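Local structure of 3-polyprenyl-4-hydroxybenzoate decarboxylase and related decarboxylases (Pelotomaculum thermopropionicum, 6H6X) at residues B[136-147]-B[169-177]; B[181-192]-B[237-248]. The protein binds prenylated FMN with manganese and potassium and, as a UbiD-family enzyme of the HmfF type, probably decarboxylates aromatic acids reversibly. The protein carries 8 engineered substitutions. One frame throughout, in Å; residues are numbered along the deposited sequence.

Contact 1. Residues B[136-147]-B[169-177]; sequences LIARDPDSGVRN and HLWHFFGKA. With MN (manganese (II) ion), chain H; 4LU (1-deoxy-5-O-phosphono-1-(3,3,4,5-tetramethyl-9,11-dioxo-2,3,8,9,10,11-hexahydro-7H-quinolino[1,8-fg]pteridin-12-ium-7-y l)-D-ribitol), chain I.
The F173 ring takes the backbone of D140 over one face, with D140 N 3.3 Å from F173 CE2, while A138 O lies at its edge, near the ring plane. D140 CB reaches over the same ring in a CH-pi contact, 3.8 Å from the centroid. The ring of H169 carries a phosphate oxygen of the prenylated FMN, O1P, over one face and N147 OD1 at its edge. N147 OD1 and H169 ND1 both bind the manganese, at 1.9 and 2.4 Å, with phosphate O2P, a water and E210 also in the site. N147 ND2 donates to the same O2P at 2.8 Å, so the amide grips the phosphate directly as well as through the metal, which should fix its rotation. At the first turn of helix 169-179, H169 N donates to phosphate O3P. This helix packs on a beta hairpin, strands 130-139 and 146-157, of the Rift-related domain characteristic of UbiD enzymes, and runs from the cofactor site to the hairpin turn. CG of F173 stands anti to the carbonyl carbon (chi1 -69°), which turns the ring in under D140, with V145 O and N147 CB meeting it obliquely. Beside it, L170 sends both methyls across L136 at about a right angle, CD2 lying 3.8 Å from L136 CD1. At the turn, K176 NZ forms a salt bridge with D140, bonding to the syn lone pair of OD2 at 3.0 Å and weakly to OD1. That OD1 also accepts from D142 N through its anti lone pair, an Asx turn, and from S143 N above the carboxylate plane, so backbone and lysine together hold the carboxylate. P141 CG rests against K176 CB at 3.8 Å.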
loop_
_atom_site.group_PDB
_atom_site.type_symbol
_atom_site.label_atom_id
_atom_site.label_comp_id
_atom_site.label_asym_id
_atom_site.label_seq_id
_atom_site.Cartn_x
_atom_site.Cartn_y
_atom_site.Cartn_z
ATOM N N LEU B 136 -30.408 -7.989 12.977
ATOM C CA LEU B 136 -31.814 -7.655 13.104
ATOM C C LEU B 136 -32.606 -8.746 12.374
ATOM O O LEU B 136 -32.492 -8.869 11.165
ATOM C CB LEU B 136 -32.106 -6.306 12.473
ATOM C CG LEU B 136 -33.490 -5.715 12.775
ATOM C CD1 LEU B 136 -33.432 -4.198 12.667
ATOM C CD2 LEU B 136 -34.573 -6.284 11.886
ATOM N N ILE B 137 -33.373 -9.538 13.123
ATOM C CA ILE B 137 -34.156 -10.636 12.590
ATOM C C ILE B 137 -35.619 -10.169 12.531
ATOM O O ILE B 137 -36.154 -9.673 13.506
ATOM C CB ILE B 137 -33.997 -11.873 13.479
ATOM C CG1 ILE B 137 -32.552 -12.278 13.531
ATOM C CG2 ILE B 137 -34.824 -13.050 12.968
ATOM C CD1 ILE B 137 -32.169 -12.960 14.822
ATOM N N ALA B 138 -36.240 -10.322 11.376
ATOM C CA ALA B 138 -37.664 -10.005 11.206
ATOM C C ALA B 138 -38.357 -10.947 10.201
ATOM O O ALA B 138 -37.694 -11.659 9.408
ATOM C CB ALA B 138 -37.812 -8.568 10.776
ATOM N N ARG B 139 -39.688 -10.977 10.264
ATOM C CA ARG B 139 -40.485 -11.745 9.300
ATOM C C ARG B 139 -41.390 -10.859 8.452
ATOM O O ARG B 139 -41.893 -9.849 8.923
ATOM C CB ARG B 139 -41.307 -12.823 10.003
ATOM C CG ARG B 139 -40.476 -14.027 10.426
ATOM C CD ARG B 139 -41.323 -15.178 10.986
ATOM N NE ARG B 139 -40.473 -16.322 11.361
ATOM C CZ ARG B 139 -40.077 -17.299 10.528
ATOM N NH1 ARG B 139 -40.468 -17.348 9.266
ATOM N NH2 ARG B 139 -39.281 -18.271 10.964
ATOM N N ASP B 140 -41.602 -11.271 7.202
ATOM C CA ASP B 140 -42.507 -10.580 6.284
ATOM C C ASP B 140 -43.923 -10.759 6.864
ATOM O O ASP B 140 -44.383 -11.884 7.106
ATOM C CB ASP B 140 -42.370 -11.184 4.878
ATOM C CG ASP B 140 -43.101 -10.388 3.792
ATOM O OD1 ASP B 140 -44.309 -10.165 3.949
ATOM O OD2 ASP B 140 -42.489 -10.024 2.754
ATOM N N PRO B 141 -44.599 -9.643 7.156
ATOM C CA PRO B 141 -45.908 -9.771 7.787
ATOM C C PRO B 141 -47.012 -10.426 6.902
ATOM O O PRO B 141 -48.006 -10.885 7.454
ATOM C CB PRO B 141 -46.242 -8.324 8.176
ATOM C CG PRO B 141 -45.523 -7.486 7.175
ATOM C CD PRO B 141 -44.272 -8.245 6.814
ATOM N N ASP B 142 -46.824 -10.502 5.576
ATOM C CA ASP B 142 -47.762 -11.219 4.664
ATOM C C ASP B 142 -47.279 -12.611 4.239
ATOM O O ASP B 142 -48.048 -13.550 4.303
ATOM C CB ASP B 142 -48.064 -10.401 3.390
ATOM C CG ASP B 142 -48.700 -9.032 3.683
ATOM O OD1 ASP B 142 -49.345 -8.860 4.751
ATOM O OD2 ASP B 142 -48.555 -8.110 2.835
ATOM N N SER B 143 -46.032 -12.740 3.783
ATOM C CA SER B 143 -45.495 -14.034 3.314
ATOM C C SER B 143 -44.834 -14.891 4.413
ATOM O O SER B 143 -44.545 -16.072 4.193
ATOM C CB SER B 143 -44.509 -13.816 2.157
ATOM O OG SER B 143 -43.178 -13.626 2.603
ATOM N N GLY B 144 -44.540 -14.288 5.569
ATOM C CA GLY B 144 -43.920 -15.003 6.694
ATOM C C GLY B 144 -42.435 -15.368 6.593
ATOM O O GLY B 144 -41.901 -15.945 7.516
ATOM N N VAL B 145 -41.767 -15.066 5.489
ATOM C CA VAL B 145 -40.345 -15.381 5.373
ATOM C C VAL B 145 -39.448 -14.530 6.312
ATOM O O VAL B 145 -39.760 -13.368 6.623
ATOM C CB VAL B 145 -39.832 -15.256 3.915
ATOM C CG1 VAL B 145 -40.569 -16.244 3.005
ATOM C CG2 VAL B 145 -39.912 -13.804 3.405
ATOM N N ARG B 146 -38.351 -15.142 6.749
ATOM C CA ARG B 146 -37.413 -14.528 7.668
ATOM C C ARG B 146 -36.238 -13.871 6.931
ATOM O O ARG B 146 -35.690 -14.457 5.992
ATOM C CB ARG B 146 -36.877 -15.582 8.617
ATOM C CG ARG B 146 -36.119 -15.001 9.793
ATOM C CD ARG B 146 -36.127 -16.014 10.933
ATOM N NE ARG B 146 -35.540 -17.282 10.506
ATOM C CZ ARG B 146 -35.665 -18.446 11.149
ATOM N NH1 ARG B 146 -36.329 -18.549 12.277
ATOM N NH2 ARG B 146 -35.061 -19.507 10.670
ATOM N N ASN B 147 -35.847 -12.682 7.392
ATOM C CA ASN B 147 -34.666 -11.976 6.910
ATOM C C ASN B 147 -33.782 -11.507 8.080
ATOM O O ASN B 147 -34.279 -11.159 9.136
ATOM C CB ASN B 147 -35.108 -10.764 6.090
ATOM C CG ASN B 147 -33.986 -10.178 5.227
ATOM O OD1 ASN B 147 -33.683 -10.709 4.149
ATOM N ND2 ASN B 147 -33.383 -9.041 5.688
ATOM N N HIS B 169 -34.457 -5.573 1.995
ATOM C CA HIS B 169 -35.519 -6.465 2.465
ATOM C C HIS B 169 -36.280 -5.998 3.703
ATOM O O HIS B 169 -37.498 -6.096 3.733
ATOM C CB HIS B 169 -34.998 -7.892 2.637
ATOM C CG HIS B 169 -34.460 -8.469 1.366
ATOM N ND1 HIS B 169 -33.571 -9.514 1.335
ATOM C CD2 HIS B 169 -34.670 -8.116 0.069
ATOM C CE1 HIS B 169 -33.259 -9.790 0.082
ATOM N NE2 HIS B 169 -33.918 -8.960 -0.709
ATOM N N LEU B 170 -35.602 -5.515 4.733
ATOM C CA LEU B 170 -36.298 -5.062 5.911
ATOM C C LEU B 170 -37.270 -3.921 5.577
ATOM O O LEU B 170 -38.364 -3.850 6.107
ATOM C CB LEU B 170 -35.290 -4.590 6.940
ATOM C CG LEU B 170 -35.929 -4.126 8.247
ATOM C CD1 LEU B 170 -36.750 -5.253 8.884
ATOM C CD2 LEU B 170 -34.861 -3.615 9.197
ATOM N N TRP B 171 -36.841 -3.009 4.715
ATOM C CA TRP B 171 -37.707 -1.928 4.225
ATOM C C TRP B 171 -38.993 -2.453 3.562
ATOM O O TRP B 171 -40.089 -1.957 3.828
ATOM C CB TRP B 171 -36.924 -1.071 3.237
ATOM C CG TRP B 171 -37.678 0.099 2.725
ATOM C CD1 TRP B 171 -38.182 0.262 1.462
ATOM C CD2 TRP B 171 -38.023 1.282 3.456
ATOM N NE1 TRP B 171 -38.821 1.465 1.371
ATOM C CE2 TRP B 171 -38.736 2.125 2.568
ATOM C CE3 TRP B 171 -37.792 1.718 4.775
ATOM C CZ2 TRP B 171 -39.223 3.403 2.947
ATOM C CZ3 TRP B 171 -38.291 2.995 5.164
ATOM C CH2 TRP B 171 -38.996 3.817 4.242
ATOM N N HIS B 172 -38.838 -3.463 2.712
ATOM C CA HIS B 172 -39.969 -4.124 2.102
ATOM C C HIS B 172 -40.919 -4.647 3.176
ATOM O O HIS B 172 -42.118 -4.380 3.107
ATOM C CB HIS B 172 -39.515 -5.246 1.178
ATOM C CG HIS B 172 -40.589 -5.722 0.250
ATOM N ND1 HIS B 172 -41.172 -6.975 0.355
ATOM C CD2 HIS B 172 -41.216 -5.098 -0.778
ATOM C CE1 HIS B 172 -42.088 -7.106 -0.588
ATOM N NE2 HIS B 172 -42.153 -5.974 -1.270
ATOM N N PHE B 173 -40.388 -5.338 4.190
ATOM C CA PHE B 173 -41.225 -5.845 5.284
ATOM C C PHE B 173 -41.904 -4.728 6.041
ATOM O O PHE B 173 -43.064 -4.863 6.403
ATOM C CB PHE B 173 -40.420 -6.610 6.329
ATOM C CG PHE B 173 -39.861 -7.923 5.875
ATOM C CD1 PHE B 173 -39.928 -8.356 4.551
ATOM C CD2 PHE B 173 -39.208 -8.709 6.800
ATOM C CE1 PHE B 173 -39.365 -9.557 4.164
ATOM C CE2 PHE B 173 -38.655 -9.925 6.433
ATOM C CZ PHE B 173 -38.724 -10.350 5.111
ATOM N N PHE B 174 -41.154 -3.682 6.359
ATOM C CA PHE B 174 -41.658 -2.602 7.187
ATOM C C PHE B 174 -42.746 -1.853 6.407
ATOM O O PHE B 174 -43.771 -1.497 6.976
ATOM C CB PHE B 174 -40.520 -1.665 7.555
ATOM C CG PHE B 174 -40.935 -0.483 8.367
ATOM C CD1 PHE B 174 -41.653 -0.648 9.541
ATOM C CD2 PHE B 174 -40.622 0.799 7.954
ATOM C CE1 PHE B 174 -42.047 0.451 10.299
ATOM C CE2 PHE B 174 -41.011 1.907 8.715
ATOM C CZ PHE B 174 -41.710 1.725 9.899
ATOM N N GLY B 175 -42.516 -1.640 5.108
ATOM C CA GLY B 175 -43.506 -1.067 4.187
ATOM C C GLY B 175 -44.857 -1.730 4.332
ATOM O O GLY B 175 -45.862 -1.044 4.510
ATOM N N LYS B 176 -44.855 -3.066 4.315
ATOM C CA LYS B 176 -46.077 -3.862 4.426
ATOM C C LYS B 176 -46.732 -3.741 5.788
ATOM O O LYS B 176 -47.957 -3.695 5.862
ATOM C CB LYS B 176 -45.836 -5.344 4.065
ATOM C CG LYS B 176 -45.643 -5.571 2.570
ATOM C CD LYS B 176 -44.731 -6.757 2.227
ATOM C CE LYS B 176 -45.462 -7.999 1.706
ATOM N NZ LYS B 176 -44.545 -8.892 0.924
ATOM N N ALA B 177 -45.942 -3.670 6.858
ATOM C CA ALA B 177 -46.501 -3.477 8.193
ATOM C C ALA B 177 -47.145 -2.107 8.318
ATOM O O ALA B 177 -48.195 -1.972 8.944
ATOM C CB ALA B 177 -45.440 -3.654 9.274
HETATM MN MN MN H . -32.269 -10.794 2.868
HETATM C C9 4LU I . -23.761 -3.648 7.573
HETATM C C8 4LU I . -22.713 -3.816 8.526
HETATM C C7 4LU I . -22.418 -2.854 9.498
HETATM C C10 4LU I . -26.561 -1.276 6.750
HETATM C C6 4LU I . -23.080 -1.494 9.365
HETATM N N3 4LU I . -28.705 0.375 7.432
HETATM C C2 4LU I . -28.826 -0.522 6.402
HETATM C C13 4LU I . -21.724 -0.087 11.264
HETATM C C5 4LU I . -22.916 -0.303 10.353
HETATM C C1 4LU I . -24.489 0.970 8.953
HETATM O O2 4LU I . -29.923 -0.602 5.766
HETATM N N1 4LU I . -27.777 -1.337 6.078
HETATM C C4 4LU I . -27.555 0.511 8.158
HETATM O O4 4LU I . -27.492 1.334 9.107
HETATM C C4A 4LU I . -26.377 -0.360 7.812
HETATM N N5 4LU I . -25.142 -0.316 8.541
HETATM C C3 4LU I . -23.756 0.896 10.079
HETATM C C12 4LU I . -23.868 -0.788 11.484
HETATM C C5A 4LU I . -24.255 -1.426 8.491
HETATM C C7M 4LU I . -21.279 -3.076 10.491
HETATM C C8M 4LU I . -21.994 -5.137 8.452
HETATM C C9A 4LU I . -24.535 -2.473 7.469
HETATM N N10 4LU I . -25.493 -2.155 6.431
HETATM C "C1'" 4LU I . -25.700 -3.044 5.290
HETATM C "C2'" 4LU I . -26.731 -4.185 5.451
HETATM O "O2'" 4LU I . -26.633 -4.875 6.700
HETATM C "C3'" 4LU I . -26.471 -5.199 4.348
HETATM O "O3'" 4LU I . -26.384 -4.523 3.091
HETATM C "C4'" 4LU I . -27.521 -6.315 4.331
HETATM O "O4'" 4LU I . -27.095 -7.522 3.630
HETATM C "C5'" 4LU I . -28.867 -5.934 3.738
HETATM O "O5'" 4LU I . -29.578 -7.183 3.878
HETATM P P 4LU I . -30.926 -7.539 3.043
HETATM O O2P 4LU I . -31.491 -8.841 3.640
HETATM O O3P 4LU I . -31.911 -6.366 3.319
HETATM O O1P 4LU I . -30.443 -7.714 1.602
HETATM O O HOH W 1 -30.434 -10.536 1.355
#

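Contact 2. Residues B[181-192]-B[237-248]; sequences GRPLEIALAIGV and GAEIVIEGKILP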
loop_
_atom_site.group_PDB
_atom_site.type_symbol
_atom_site.label_atom_id
_atom_site.label_comp_id
_atom_site.label_asym_id
_atom_site.label_seq_id
_atom_site.Cartn_x
_atom_site.Cartn_y
_atom_site.Cartn_z
ATOM N N GLY B 181 -51.092 -0.336 9.045
ATOM C CA GLY B 181 -51.115 0.396 10.314
ATOM C C GLY B 181 -50.625 -0.354 11.549
ATOM O O GLY B 181 -50.962 0.036 12.664
ATOM N N ARG B 182 -49.807 -1.393 11.350
ATOM C CA ARG B 182 -49.314 -2.279 12.426
ATOM C C ARG B 182 -47.794 -2.096 12.677
ATOM O O ARG B 182 -47.064 -1.705 11.790
ATOM C CB ARG B 182 -49.564 -3.735 12.014
ATOM C CG ARG B 182 -51.005 -4.226 12.056
ATOM C CD ARG B 182 -51.216 -5.335 11.020
ATOM N NE ARG B 182 -52.036 -6.445 11.525
ATOM C CZ ARG B 182 -53.370 -6.553 11.444
ATOM N NH1 ARG B 182 -54.115 -5.598 10.883
ATOM N NH2 ARG B 182 -53.971 -7.630 11.945
ATOM N N PRO B 183 -47.307 -2.360 13.894
ATOM C CA PRO B 183 -45.849 -2.382 14.002
ATOM C C PRO B 183 -45.249 -3.639 13.352
ATOM O O PRO B 183 -45.974 -4.599 13.102
ATOM C CB PRO B 183 -45.591 -2.355 15.515
ATOM C CG PRO B 183 -46.903 -2.596 16.185
ATOM C CD PRO B 183 -47.976 -2.270 15.199
ATOM N N LEU B 184 -43.958 -3.586 13.028
ATOM C CA LEU B 184 -43.192 -4.769 12.605
ATOM C C LEU B 184 -42.365 -5.265 13.776
ATOM O O LEU B 184 -41.489 -4.548 14.253
ATOM C CB LEU B 184 -42.275 -4.431 11.433
ATOM C CG LEU B 184 -41.463 -5.617 10.922
ATOM C CD1 LEU B 184 -42.345 -6.597 10.163
ATOM C CD2 LEU B 184 -40.352 -5.093 10.035
ATOM N N GLU B 185 -42.657 -6.471 14.233
ATOM C CA GLU B 185 -41.911 -7.109 15.319
ATOM C C GLU B 185 -40.512 -7.512 14.851
ATOM O O GLU B 185 -40.357 -8.039 13.753
ATOM C CB GLU B 185 -42.648 -8.370 15.796
ATOM C CG GLU B 185 -43.980 -8.094 16.478
ATOM C CD GLU B 185 -44.598 -9.327 17.134
ATOM O OE1 GLU B 185 -44.218 -10.491 16.820
ATOM O OE2 GLU B 185 -45.500 -9.124 17.978
ATOM N N ILE B 186 -39.504 -7.244 15.679
ATOM C CA ILE B 186 -38.113 -7.572 15.356
ATOM C C ILE B 186 -37.397 -8.070 16.560
ATOM O O ILE B 186 -37.792 -7.809 17.690
ATOM C CB ILE B 186 -37.315 -6.364 14.811
ATOM C CG1 ILE B 186 -37.073 -5.297 15.881
ATOM C CG2 ILE B 186 -38.012 -5.754 13.592
ATOM C CD1 ILE B 186 -36.203 -4.162 15.395
ATOM N N ALA B 187 -36.304 -8.758 16.309
ATOM C CA ALA B 187 -35.327 -9.006 17.339
ATOM C C ALA B 187 -33.894 -8.640 16.917
ATOM O O ALA B 187 -33.514 -8.788 15.759
ATOM C CB ALA B 187 -35.413 -10.468 17.754
ATOM N N LEU B 188 -33.138 -8.169 17.886
ATOM C CA LEU B 188 -31.773 -7.752 17.685
ATOM C C LEU B 188 -30.889 -8.654 18.483
ATOM O O LEU B 188 -31.083 -8.769 19.678
ATOM C CB LEU B 188 -31.594 -6.340 18.206
ATOM C CG LEU B 188 -32.460 -5.303 17.487
ATOM C CD1 LEU B 188 -32.368 -4.019 18.270
ATOM C CD2 LEU B 188 -31.955 -5.087 16.087
ATOM N N ALA B 189 -29.922 -9.313 17.850
ATOM C CA ALA B 189 -28.953 -10.133 18.607
ATOM C C ALA B 189 -27.537 -9.641 18.469
ATOM O O ALA B 189 -27.103 -9.382 17.377
ATOM C CB ALA B 189 -29.045 -11.550 18.127
ATOM N N ILE B 190 -26.828 -9.567 19.582
ATOM C CA ILE B 190 -25.504 -8.984 19.696
ATOM C C ILE B 190 -24.598 -10.007 20.322
ATOM O O ILE B 190 -24.937 -10.620 21.316
ATOM C CB ILE B 190 -25.534 -7.734 20.559
ATOM C CG1 ILE B 190 -26.413 -6.647 19.944
ATOM C CG2 ILE B 190 -24.119 -7.178 20.738
ATOM C CD1 ILE B 190 -26.713 -5.498 20.907
ATOM N N GLY B 191 -23.440 -10.243 19.725
ATOM C CA GLY B 191 -22.491 -11.174 20.310
ATOM C C GLY B 191 -22.758 -12.538 19.749
ATOM O O GLY B 191 -23.183 -13.474 20.464
ATOM N N VAL B 192 -22.498 -12.650 18.459
ATOM C CA VAL B 192 -22.618 -13.922 17.765
ATOM C C VAL B 192 -21.324 -14.281 17.084
ATOM O O VAL B 192 -20.371 -13.508 16.976
ATOM C CB VAL B 192 -23.774 -13.901 16.765
ATOM C CG1 VAL B 192 -25.099 -13.686 17.458
ATOM C CG2 VAL B 192 -23.591 -12.826 15.681
ATOM N N GLY B 237 -27.372 -19.108 21.665
ATOM C CA GLY B 237 -26.084 -18.775 22.233
ATOM C C GLY B 237 -25.650 -17.303 22.168
ATOM O O GLY B 237 -24.548 -17.023 22.531
ATOM N N ALA B 238 -26.494 -16.377 21.720
ATOM C CA ALA B 238 -26.108 -14.964 21.631
ATOM C C ALA B 238 -25.776 -14.414 23.029
ATOM O O ALA B 238 -26.138 -15.009 23.994
ATOM C CB ALA B 238 -27.213 -14.128 20.989
ATOM N N GLU B 239 -25.095 -13.275 23.103
ATOM C CA GLU B 239 -24.766 -12.649 24.386
ATOM C C GLU B 239 -25.916 -11.840 24.856
ATOM O O GLU B 239 -26.254 -11.873 26.014
ATOM C CB GLU B 239 -23.494 -11.763 24.259
ATOM C CG GLU B 239 -22.216 -12.535 23.972
ATOM C CD GLU B 239 -21.709 -13.352 25.198
ATOM O OE1 GLU B 239 -21.866 -12.880 26.334
ATOM O OE2 GLU B 239 -21.119 -14.449 25.049
ATOM N N ILE B 240 -26.531 -11.095 23.936
ATOM C CA ILE B 240 -27.597 -10.180 24.263
ATOM C C ILE B 240 -28.648 -10.183 23.150
ATOM O O ILE B 240 -28.281 -10.215 21.974
ATOM C CB ILE B 240 -27.037 -8.727 24.387
ATOM C CG1 ILE B 240 -26.074 -8.576 25.575
ATOM C CG2 ILE B 240 -28.144 -7.723 24.570
ATOM C CD1 ILE B 240 -24.860 -7.724 25.318
ATOM N N VAL B 241 -29.937 -10.100 23.519
ATOM C CA VAL B 241 -31.045 -9.953 22.585
ATOM C C VAL B 241 -31.918 -8.825 23.041
ATOM O O VAL B 241 -32.270 -8.745 24.212
ATOM C CB VAL B 241 -31.902 -11.230 22.456
ATOM C CG1 VAL B 241 -33.265 -10.957 21.818
ATOM C CG2 VAL B 241 -31.142 -12.300 21.693
ATOM N N ILE B 242 -32.285 -7.965 22.106
ATOM C CA ILE B 242 -33.165 -6.862 22.363
ATOM C C ILE B 242 -34.333 -7.095 21.447
ATOM O O ILE B 242 -34.186 -7.139 20.234
ATOM C CB ILE B 242 -32.468 -5.500 22.107
ATOM C CG1 ILE B 242 -31.300 -5.319 23.081
ATOM C CG2 ILE B 242 -33.437 -4.353 22.233
ATOM C CD1 ILE B 242 -30.351 -4.225 22.612
ATOM N N GLU B 243 -35.508 -7.228 22.052
ATOM C CA GLU B 243 -36.780 -7.454 21.365
ATOM C C GLU B 243 -37.533 -6.152 21.233
ATOM O O GLU B 243 -37.498 -5.323 22.125
ATOM C CB GLU B 243 -37.613 -8.449 22.168
ATOM C CG GLU B 243 -36.889 -9.757 22.518
ATOM C CD GLU B 243 -37.732 -10.752 23.295
ATOM O OE1 GLU B 243 -38.946 -10.478 23.500
ATOM O OE2 GLU B 243 -37.177 -11.821 23.698
ATOM N N GLY B 244 -38.225 -5.963 20.125
ATOM C CA GLY B 244 -39.018 -4.772 19.979
ATOM C C GLY B 244 -39.808 -4.693 18.715
ATOM O O GLY B 244 -40.092 -5.700 18.048
ATOM N N LYS B 245 -40.170 -3.473 18.361
ATOM C CA LYS B 245 -40.956 -3.276 17.152
ATOM C C LYS B 245 -40.674 -1.935 16.520
ATOM O O LYS B 245 -40.394 -0.962 17.214
ATOM C CB LYS B 245 -42.434 -3.449 17.478
ATOM C CG LYS B 245 -42.954 -2.526 18.563
ATOM C CD LYS B 245 -44.243 -3.050 19.205
ATOM C CE LYS B 245 -44.519 -2.367 20.551
ATOM N NZ LYS B 245 -45.889 -2.599 21.092
ATOM N N ILE B 246 -40.706 -1.901 15.198
ATOM C CA ILE B 246 -40.534 -0.660 14.480
ATOM C C ILE B 246 -41.947 -0.047 14.379
ATOM O O ILE B 246 -42.871 -0.703 13.917
ATOM C CB ILE B 246 -39.910 -0.858 13.088
ATOM C CG1 ILE B 246 -38.655 -1.748 13.122
ATOM C CG2 ILE B 246 -39.532 0.501 12.489
ATOM C CD1 ILE B 246 -38.192 -2.115 11.729
ATOM N N LEU B 247 -42.102 1.193 14.821
ATOM C CA LEU B 247 -43.426 1.793 14.999
ATOM C C LEU B 247 -43.968 2.298 13.677
ATOM O O LEU B 247 -43.249 2.970 12.930
ATOM C CB LEU B 247 -43.369 2.949 15.998
ATOM C CG LEU B 247 -42.888 2.584 17.411
ATOM C CD1 LEU B 247 -42.814 3.816 18.310
ATOM C CD2 LEU B 247 -43.765 1.516 18.041
ATOM N N PRO B 248 -45.247 1.990 13.379
ATOM C CA PRO B 248 -45.796 2.443 12.079
ATOM C C PRO B 248 -45.944 3.976 12.019
ATOM O O PRO B 248 -46.360 4.583 13.003
ATOM C CB PRO B 248 -47.152 1.737 12.005
ATOM C CG PRO B 248 -47.560 1.562 13.434
ATOM C CD PRO B 248 -46.306 1.489 14.279
#
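Strands 184-190 and 240-246 form a buried antiparallel pairing in the large sheet of the Rift-related domain, with a classic beta bulge at one end. Eight backbone hydrogen bonds join L184 with I246, I186 with G244, L188 with I242 and I190 with I240; that from I186 N to G244 O is nearly straight, 171° at the hydrogen. The face bearing these residues is aliphatic. I186 CG1 sits between the backbone N and the carbonyl carbon (chi1 69°), which brings it over the backbone of G244, 3.7 Å from G244 O, while CG2 meets I246 CG1 at 4.1 Å. Replacing I186 by alanine removes CG1, CG2 and CD1 and is likely to open a gap over G244 and leave I246 CG1 without these neighbours. L188 CB and I242 CB touch further along, and L188 also leans on L136 of strand 130-139. On the opposite face, A189 CB meets V241 CG2, whereas E185 OE1 is hydrogen-bonded to D231 N and E243 OE1 to T229 OG1. In the bulge, E239 and I240 both face I190, and I190 O accepts from I240 N at 3.1 Å and from E239 N at 3.2 Å.

Both contacts reach the same sheet, in which strand 184-190 of contact 2 lies between strand 130-139 of contact 1 and strand 240-246; I137 N and A187 O, 2.7 Å apart, probably form one of the bonds that join them. Helix 169-179 leads along the chain into strand 184-190 and packs against both strands of contact 2: L170 and A177 touch L184, and F174 CE1 lies 3.3 Å from I246 CG2. Contact 2 is the more buried of the two, built from backbone bonds and aliphatic side chains away from the cofactor. Contact 1 is partly buried: metal and phosphate chemistry at one end, an aromatic and aliphatic middle, and a charged, more exposed turn at the other.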